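Local coordinates for tight junction protein ZO-3 (Homo sapiens, PDB 3KFV) that acts as a MAGUK-family scaffold linking tight-junction membrane proteins such as claudins and occludin to the actin cytoskeleton, at residues A124-G129 and L213-Y218; F144-V149 and R293-A298. All blocks are in the same frame, centred on the assembly; numbering follows the deposited sequence.

Contact 1: A124-G129 and L213-Y218; sequences ALTRQG and LNYVQY
The ring of Tyr-215 lies alongside Leu-125, whose CB meets it at the edge, 3.7 Å from Tyr-215 CD2. The two side chains run past each other in opposite directions, and farther out Leu-125 CD1 comes within 4.4 Å of Val-216 CG1, a looser apolar touch. With CG anti to the backbone N (chi1 -168°), Tyr-215 extends across to helix 123-129, where its OH reaches Thr-126 OG1 at 2.6 Å; the side chains cross at about a right angle, and either hydroxyl could be the donor. That phenol oxygen also bonds to His-10 ND1, and Thr-126 OG1 to Arg-25 NE, so both buried hydroxyls sit in a polar chain leading into the SH3 part. A phenylalanine in place of Tyr-215 would probably keep the apolar touch on Leu-125 but leave Thr-126 OG1 and His-10 ND1 without their shared partner. Just beyond, Gln-217 closes helix 207-215 with a Schellman motif, while the carbonyl of Tyr-215 takes a bond from Arg-8. The last turn of this guanylate kinase-like helix thus faces helix 123-129, close to strand 5-9 of the SH3 sheet, where the two parts of the chain meet.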
ATOM      1  N   ALA A 124       7.583  15.964   1.278  1.00 37.20           N
ATOM      2  CA  ALA A 124       7.460  16.696   0.023  1.00 36.70           C
ATOM      3  C   ALA A 124       6.060  16.528  -0.568  1.00 45.02           C
ATOM      4  O   ALA A 124       5.530  17.434  -1.220  1.00 43.19           O
ATOM      5  CB  ALA A 124       8.517  16.240  -0.965  1.00 33.68           C
ATOM      6  N   LEU A 125       5.463  15.362  -0.343  1.00 43.98           N
ATOM      7  CA  LEU A 125       4.114  15.114  -0.821  1.00 39.36           C
ATOM      8  C   LEU A 125       3.073  15.875  -0.001  1.00 40.10           C
ATOM      9  O   LEU A 125       2.092  16.364  -0.559  1.00 42.20           O
ATOM     10  CB  LEU A 125       3.816  13.616  -0.853  1.00 42.59           C
ATOM     11  CG  LEU A 125       4.522  12.830  -1.964  1.00 45.04           C
ATOM     12  CD1 LEU A 125       4.318  11.328  -1.782  1.00 39.63           C
ATOM     13  CD2 LEU A 125       4.040  13.280  -3.343  1.00 40.09           C
ATOM     14  N   THR A 126       3.284  15.992   1.310  1.00 38.10           N
ATOM     15  CA  THR A 126       2.358  16.757   2.145  1.00 38.03           C
ATOM     16  C   THR A 126       2.270  18.196   1.667  1.00 38.03           C
ATOM     17  O   THR A 126       1.210  18.811   1.712  1.00 37.89           O
ATOM     18  CB  THR A 126       2.762  16.790   3.625  1.00 36.43           C
ATOM     19  OG1 THR A 126       3.173  15.489   4.051  1.00 37.94           O
ATOM     20  CG2 THR A 126       1.581  17.259   4.479  1.00 32.87           C
ATOM     21  N   ARG A 127       3.396  18.734   1.217  1.00 42.91           N
ATOM     22  CA  ARG A 127       3.419  20.087   0.680  1.00 43.00           C
ATOM     23  C   ARG A 127       2.754  20.107  -0.687  1.00 43.12           C
ATOM     24  O   ARG A 127       1.786  20.840  -0.905  1.00 46.35           O
ATOM     25  CB  ARG A 127       4.855  20.613   0.590  1.00 44.50           C
ATOM     26  CG  ARG A 127       5.464  20.980   1.938  1.00 43.58           C
ATOM     27  CD  ARG A 127       4.641  22.060   2.637  1.00 47.49           C
ATOM     28  N   GLN A 128       3.262  19.286  -1.601  1.00 40.65           N
ATOM     29  CA  GLN A 128       2.717  19.229  -2.955  1.00 42.37           C
ATOM     30  C   GLN A 128       1.227  18.883  -2.957  1.00 45.73           C
ATOM     31  O   GLN A 128       0.511  19.216  -3.903  1.00 46.60           O
ATOM     32  CB  GLN A 128       3.518  18.251  -3.825  1.00 43.00           C
ATOM     33  CG  GLN A 128       4.948  18.725  -4.106  1.00 45.15           C
ATOM     34  CD  GLN A 128       5.848  17.628  -4.647  1.00 44.02           C
ATOM     35  OE1 GLN A 128       5.520  16.441  -4.566  1.00 47.51           O
ATOM     36  NE2 GLN A 128       6.996  18.021  -5.202  1.00 36.68           N
ATOM     37  N   GLY A 129       0.766  18.232  -1.889  1.00 44.14           N
ATOM     38  CA  GLY A 129      -0.633  17.862  -1.753  1.00 38.77           C
ATOM     39  C   GLY A 129      -1.460  18.886  -0.991  1.00 43.40           C
ATOM     40  O   GLY A 129      -2.691  18.875  -1.054  1.00 42.36           O
ATOM     41  N   LEU A 213       2.126   5.804  -2.754  1.00 34.16           N
ATOM     42  CA  LEU A 213       0.807   5.587  -3.348  1.00 36.46           C
ATOM     43  C   LEU A 213      -0.271   5.526  -2.275  1.00 35.27           C
ATOM     44  O   LEU A 213      -1.369   6.067  -2.447  1.00 33.70           O
ATOM     45  CB  LEU A 213       0.785   4.309  -4.193  1.00 37.73           C
ATOM     46  CG  LEU A 213       1.557   4.363  -5.511  1.00 36.68           C
ATOM     47  CD1 LEU A 213       1.842   2.966  -6.019  1.00 33.35           C
ATOM     48  CD2 LEU A 213       0.802   5.180  -6.551  1.00 33.76           C
ATOM     49  N   ASN A 214       0.040   4.861  -1.171  1.00 30.67           N
ATOM     50  CA  ASN A 214      -0.866   4.863  -0.036  1.00 31.45           C
ATOM     51  C   ASN A 214      -1.110   6.288   0.445  1.00 35.66           C
ATOM     52  O   ASN A 214      -2.226   6.637   0.823  1.00 36.76           O
ATOM     53  CB  ASN A 214      -0.314   4.013   1.103  1.00 27.27           C
ATOM     54  CG  ASN A 214      -0.504   2.538   0.868  1.00 27.79           C
ATOM     55  OD1 ASN A 214      -1.340   2.131   0.063  1.00 35.15           O
ATOM     56  ND2 ASN A 214       0.263   1.723   1.572  1.00 29.28           N
ATOM     57  N   TYR A 215      -0.066   7.111   0.411  1.00 32.80           N
ATOM     58  CA  TYR A 215      -0.146   8.459   0.955  1.00 32.83           C
ATOM     59  C   TYR A 215      -1.034   9.383   0.126  1.00 36.17           C
ATOM     60  O   TYR A 215      -1.833  10.146   0.679  1.00 35.48           O
ATOM     61  CB  TYR A 215       1.251   9.066   1.116  1.00 35.61           C
ATOM     62  CG  TYR A 215       1.244  10.335   1.934  1.00 35.40           C
ATOM     63  CD1 TYR A 215       0.828  10.320   3.260  1.00 38.02           C
ATOM     64  CD2 TYR A 215       1.640  11.544   1.386  1.00 34.08           C
ATOM     65  CE1 TYR A 215       0.813  11.472   4.017  1.00 38.60           C
ATOM     66  CE2 TYR A 215       1.626  12.704   2.138  1.00 35.83           C
ATOM     67  CZ  TYR A 215       1.212  12.659   3.452  1.00 35.37           C
ATOM     68  OH  TYR A 215       1.187  13.802   4.207  1.00 39.70           O
ATOM     69  N   VAL A 216      -0.888   9.321  -1.195  1.00 36.99           N
ATOM     70  CA  VAL A 216      -1.739  10.110  -2.082  1.00 40.92           C
ATOM     71  C   VAL A 216      -3.088   9.430  -2.297  1.00 37.21           C
ATOM     72  O   VAL A 216      -3.900   9.892  -3.089  1.00 41.22           O
ATOM     73  CB  VAL A 216      -1.078  10.381  -3.453  1.00 39.94           C
ATOM     74  CG1 VAL A 216       0.229  11.135  -3.268  1.00 38.51           C
ATOM     75  CG2 VAL A 216      -0.861   9.078  -4.211  1.00 36.02           C
ATOM     76  N   GLN A 217      -3.309   8.321  -1.598  1.00 34.18           N
ATOM     77  CA  GLN A 217      -4.627   7.692  -1.544  1.00 38.35           C
ATOM     78  C   GLN A 217      -5.058   6.985  -2.835  1.00 41.06           C
ATOM     79  O   GLN A 217      -6.245   6.897  -3.150  1.00 38.11           O
ATOM     80  CB  GLN A 217      -5.677   8.706  -1.088  1.00 39.68           C
ATOM     81  CG  GLN A 217      -5.364   9.287   0.281  1.00 40.83           C
ATOM     82  CD  GLN A 217      -6.507  10.094   0.854  1.00 45.79           C
ATOM     83  OE1 GLN A 217      -7.179   9.649   1.789  1.00 47.91           O
ATOM     84  NE2 GLN A 217      -6.742  11.286   0.299  1.00 39.97           N
ATOM     85  N   TYR A 218      -4.073   6.480  -3.571  1.00 43.31           N
ATOM     86  CA  TYR A 218      -4.319   5.574  -4.677  1.00 36.01           C
ATOM     87  C   TYR A 218      -4.495   4.171  -4.122  1.00 34.38           C
ATOM     88  O   TYR A 218      -5.042   3.297  -4.785  1.00 37.00           O
ATOM     89  CB  TYR A 218      -3.148   5.610  -5.651  1.00 38.62           C
ATOM     90  CG  TYR A 218      -3.278   6.689  -6.695  1.00 38.45           C
ATOM     91  CD1 TYR A 218      -3.212   6.383  -8.044  1.00 38.14           C
ATOM     92  CD2 TYR A 218      -3.494   8.011  -6.332  1.00 41.30           C
ATOM     93  CE1 TYR A 218      -3.342   7.364  -9.006  1.00 45.64           C
ATOM     94  CE2 TYR A 218      -3.622   9.007  -7.289  1.00 43.81           C
ATOM     95  CZ  TYR A 218      -3.546   8.676  -8.627  1.00 47.17           C
ATOM     96  OH  TYR A 218      -3.675   9.652  -9.595  1.00 44.50           O
TER

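Contact 2: F144-V149 and R293-A298; sequences FKRPVV and RPIWTA
One face of the Arg-146 guanidinium is covered by Ile-295, whose CG2 sits over the centre of the plane, 3.7 Å from Arg-146 CZ. The other flat group, the Phe-144 ring, meets the other branch of the same isoleucine: Phe-144 CZ lies 4.3 Å from Ile-295 CD1. Ile-295 divides its branches in this way because CG1 falls between the backbone N and the carbonyl carbon (chi1 60°), and the extended chain beyond carries CD1 to the phenyl group. Arg-146, bent at chi3 (56°), slides past it in the reverse direction. The carbonyl O of Arg-293 is 4.2 Å from Arg-146 NH1, too far for a hydrogen bond. The polar partners of the guanidinium lie outside both segments: NH2 donates to Tyr-219 O, which helps hold the group under the isoleucine, and NH1 makes a weak bond to Gln-290 O. Arg-293 turns its own charge to a salt bridge with Glu-289. Just ahead of 293-298, the side-chain amide of Gln-291 bonds to Phe-144 O and Arg-146 N, tying that end of the chain to 144-149. The chain enters the parallel guanylate kinase-like sheet through strand 148-151 and returns as strand 294-298 beside strand 134-141 of the SH3 sheet, the split-SH3 topology of MAGUK proteins.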
ATOM      1  N   PHE A 144     -12.596   4.523  -8.755  1.00 36.51           N
ATOM      2  CA  PHE A 144     -11.622   4.279  -9.811  1.00 38.69           C
ATOM      3  C   PHE A 144     -11.032   2.888  -9.607  1.00 36.70           C
ATOM      4  O   PHE A 144     -11.134   2.312  -8.518  1.00 34.41           O
ATOM      5  CB  PHE A 144     -10.527   5.355  -9.806  1.00 35.16           C
ATOM      6  CG  PHE A 144      -9.710   5.389  -8.548  1.00 31.39           C
ATOM      7  CD1 PHE A 144      -8.486   4.747  -8.483  1.00 31.50           C
ATOM      8  CD2 PHE A 144     -10.163   6.062  -7.428  1.00 34.92           C
ATOM      9  CE1 PHE A 144      -7.730   4.776  -7.326  1.00 30.46           C
ATOM     10  CE2 PHE A 144      -9.407   6.090  -6.261  1.00 33.61           C
ATOM     11  CZ  PHE A 144      -8.192   5.445  -6.214  1.00 30.06           C
ATOM     12  N   LYS A 145     -10.443   2.331 -10.658  1.00 36.01           N
ATOM     13  CA  LYS A 145      -9.797   1.034 -10.523  1.00 35.90           C
ATOM     14  C   LYS A 145      -8.429   1.192  -9.857  1.00 35.69           C
ATOM     15  O   LYS A 145      -7.550   1.898 -10.359  1.00 36.48           O
ATOM     16  CB  LYS A 145      -9.724   0.311 -11.873  1.00 36.08           C
ATOM     17  CG  LYS A 145     -11.025  -0.433 -12.205  1.00 38.22           C
ATOM     18  CD  LYS A 145     -11.040  -0.983 -13.615  1.00 45.09           C
ATOM     19  CE  LYS A 145     -12.236  -1.903 -13.835  1.00 55.71           C
ATOM     20  NZ  LYS A 145     -12.274  -2.487 -15.224  1.00 59.08           N
ATOM     21  N   ARG A 146      -8.273   0.546  -8.707  1.00 32.69           N
ATOM     22  CA  ARG A 146      -7.098   0.724  -7.865  1.00 33.55           C
ATOM     23  C   ARG A 146      -5.855   0.096  -8.483  1.00 32.53           C
ATOM     24  O   ARG A 146      -5.919  -1.000  -9.036  1.00 30.01           O
ATOM     25  CB  ARG A 146      -7.355   0.115  -6.481  1.00 34.76           C
ATOM     26  CG  ARG A 146      -8.587   0.661  -5.772  1.00 34.65           C
ATOM     27  CD  ARG A 146      -8.933  -0.159  -4.527  1.00 36.36           C
ATOM     28  NE  ARG A 146      -7.816  -0.243  -3.589  1.00 32.52           N
ATOM     29  CZ  ARG A 146      -7.805  -0.998  -2.493  1.00 32.24           C
ATOM     30  NH1 ARG A 146      -8.850  -1.742  -2.180  1.00 33.51           N
ATOM     31  NH2 ARG A 146      -6.741  -1.012  -1.707  1.00 36.06           N
ATOM     32  N   PRO A 147      -4.710   0.793  -8.394  1.00 34.14           N
ATOM     33  CA  PRO A 147      -3.475   0.181  -8.898  1.00 31.82           C
ATOM     34  C   PRO A 147      -3.211  -1.126  -8.166  1.00 30.73           C
ATOM     35  O   PRO A 147      -3.623  -1.277  -7.018  1.00 32.78           O
ATOM     36  CB  PRO A 147      -2.403   1.220  -8.554  1.00 28.13           C
ATOM     37  CG  PRO A 147      -3.146   2.511  -8.455  1.00 30.23           C
ATOM     38  CD  PRO A 147      -4.491   2.159  -7.889  1.00 30.09           C
ATOM     39  N   VAL A 148      -2.548  -2.067  -8.821  1.00 29.85           N
ATOM     40  CA  VAL A 148      -2.275  -3.352  -8.196  1.00 30.40           C
ATOM     41  C   VAL A 148      -0.778  -3.599  -8.163  1.00 29.02           C
ATOM     42  O   VAL A 148      -0.119  -3.617  -9.202  1.00 32.66           O
ATOM     43  CB  VAL A 148      -2.985  -4.522  -8.939  1.00 33.57           C
ATOM     44  CG1 VAL A 148      -2.651  -5.854  -8.279  1.00 31.64           C
ATOM     45  CG2 VAL A 148      -4.493  -4.310  -8.976  1.00 24.89           C
ATOM     46  N   VAL A 149      -0.239  -3.781  -6.968  1.00 29.20           N
ATOM     47  CA  VAL A 149       1.186  -4.036  -6.812  1.00 32.75           C
ATOM     48  C   VAL A 149       1.446  -5.522  -6.567  1.00 33.29           C
ATOM     49  O   VAL A 149       0.954  -6.092  -5.593  1.00 33.35           O
ATOM     50  CB  VAL A 149       1.780  -3.206  -5.653  1.00 31.55           C
ATOM     51  CG1 VAL A 149       3.208  -3.628  -5.379  1.00 33.20           C
ATOM     52  CG2 VAL A 149       1.716  -1.720  -5.974  1.00 29.04           C
ATOM     53  N   ARG A 293     -13.787  -3.225  -1.740  1.00 37.07           N
ATOM     54  CA  ARG A 293     -13.559  -2.788  -0.364  1.00 38.06           C
ATOM     55  C   ARG A 293     -13.417  -1.280  -0.296  1.00 37.76           C
ATOM     56  O   ARG A 293     -12.766  -0.676  -1.149  1.00 41.10           O
ATOM     57  CB  ARG A 293     -12.288  -3.413   0.210  1.00 42.06           C
ATOM     58  CG  ARG A 293     -12.339  -4.913   0.452  1.00 43.21           C
ATOM     59  CD  ARG A 293     -11.221  -5.297   1.400  1.00 51.89           C
ATOM     60  NE  ARG A 293     -10.849  -6.709   1.338  1.00 62.45           N
ATOM     61  CZ  ARG A 293     -11.645  -7.712   1.704  1.00 74.54           C
ATOM     62  NH1 ARG A 293     -12.881  -7.467   2.134  1.00 71.50           N
ATOM     63  NH2 ARG A 293     -11.211  -8.965   1.628  1.00 76.37           N
ATOM     64  N   PRO A 294     -14.018  -0.665   0.730  1.00 40.35           N
ATOM     65  CA  PRO A 294     -13.978   0.786   0.945  1.00 41.46           C
ATOM     66  C   PRO A 294     -12.600   1.272   1.403  1.00 41.01           C
ATOM     67  O   PRO A 294     -11.998   0.698   2.309  1.00 44.25           O
ATOM     68  CB  PRO A 294     -14.996   0.984   2.075  1.00 38.24           C
ATOM     69  CG  PRO A 294     -14.969  -0.321   2.801  1.00 36.72           C
ATOM     70  CD  PRO A 294     -14.923  -1.320   1.689  1.00 39.01           C
ATOM     71  N   ILE A 295     -12.114   2.334   0.778  1.00 37.48           N
ATOM     72  CA  ILE A 295     -10.839   2.923   1.150  1.00 36.36           C
ATOM     73  C   ILE A 295     -11.037   4.307   1.774  1.00 37.67           C
ATOM     74  O   ILE A 295     -12.111   4.907   1.655  1.00 34.40           O
ATOM     75  CB  ILE A 295      -9.917   3.042  -0.076  1.00 37.55           C
ATOM     76  CG1 ILE A 295     -10.561   3.924  -1.148  1.00 33.30           C
ATOM     77  CG2 ILE A 295      -9.622   1.672  -0.641  1.00 36.62           C
ATOM     78  CD1 ILE A 295      -9.724   4.070  -2.401  1.00 32.49           C
ATOM     79  N   TRP A 296      -9.996   4.811   2.437  1.00 35.97           N
ATOM     80  CA  TRP A 296     -10.046   6.137   3.039  1.00 32.63           C
ATOM     81  C   TRP A 296     -10.103   7.178   1.945  1.00 34.63           C
ATOM     82  O   TRP A 296      -9.537   6.985   0.868  1.00 37.12           O
ATOM     83  CB  TRP A 296      -8.821   6.385   3.921  1.00 33.67           C
ATOM     84  CG  TRP A 296      -8.771   5.502   5.108  1.00 30.99           C
ATOM     85  CD1 TRP A 296      -7.845   4.540   5.380  1.00 30.32           C
ATOM     86  CD2 TRP A 296      -9.703   5.481   6.189  1.00 31.67           C
ATOM     87  NE1 TRP A 296      -8.142   3.920   6.570  1.00 30.30           N
ATOM     88  CE2 TRP A 296      -9.283   4.480   7.084  1.00 34.43           C
ATOM     89  CE3 TRP A 296     -10.853   6.213   6.489  1.00 31.18           C
ATOM     90  CZ2 TRP A 296      -9.971   4.199   8.258  1.00 34.50           C
ATOM     91  CZ3 TRP A 296     -11.532   5.928   7.648  1.00 32.30           C
ATOM     92  CH2 TRP A 296     -11.091   4.934   8.520  1.00 33.40           C
ATOM     93  N   THR A 297     -10.776   8.288   2.231  1.00 33.69           N
ATOM     94  CA  THR A 297     -10.926   9.378   1.273  1.00 34.14           C
ATOM     95  C   THR A 297     -11.351  10.656   2.006  1.00 31.25           C
ATOM     96  O   THR A 297     -12.049  10.595   3.016  1.00 30.68           O
ATOM     97  CB  THR A 297     -11.941   8.999   0.156  1.00 31.66           C
ATOM     98  OG1 THR A 297     -12.287  10.154  -0.620  1.00 36.24           O
ATOM     99  CG2 THR A 297     -13.200   8.410   0.753  1.00 33.12           C
ATOM    100  N   ALA A 298     -10.922  11.806   1.503  1.00 29.55           N
ATOM    101  CA  ALA A 298     -11.196  13.077   2.172  1.00 33.81           C
ATOM    102  C   ALA A 298     -12.686  13.344   2.391  1.00 33.59           C
ATOM    103  O   ALA A 298     -13.483  13.265   1.457  1.00 36.08           O
ATOM    104  CB  ALA A 298     -10.558  14.234   1.406  1.00 32.87           C
TER

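Both contacts are partly buried and lie at the junction of the SH3 and guanylate kinase-like parts, their centres about 14 Å apart, and along the chain their segments alternate. Contact 1 brings together two helices and is pinned by a buried hydroxyl pair; contact 2 joins a loop to an edge strand by apolar cover on a charged plane, with its polar bonds made elsewhere. Neither shares a helix or strand with the other, yet the turn after helix 207-215 connects them: Tyr-218 O packs 3.4 Å from Pro-147 CD, and Gln-217 OE1 lies 3.8 Å from Thr-297 CA. The exposed Arg-293 makes contact 2 the more open to solvent at one end.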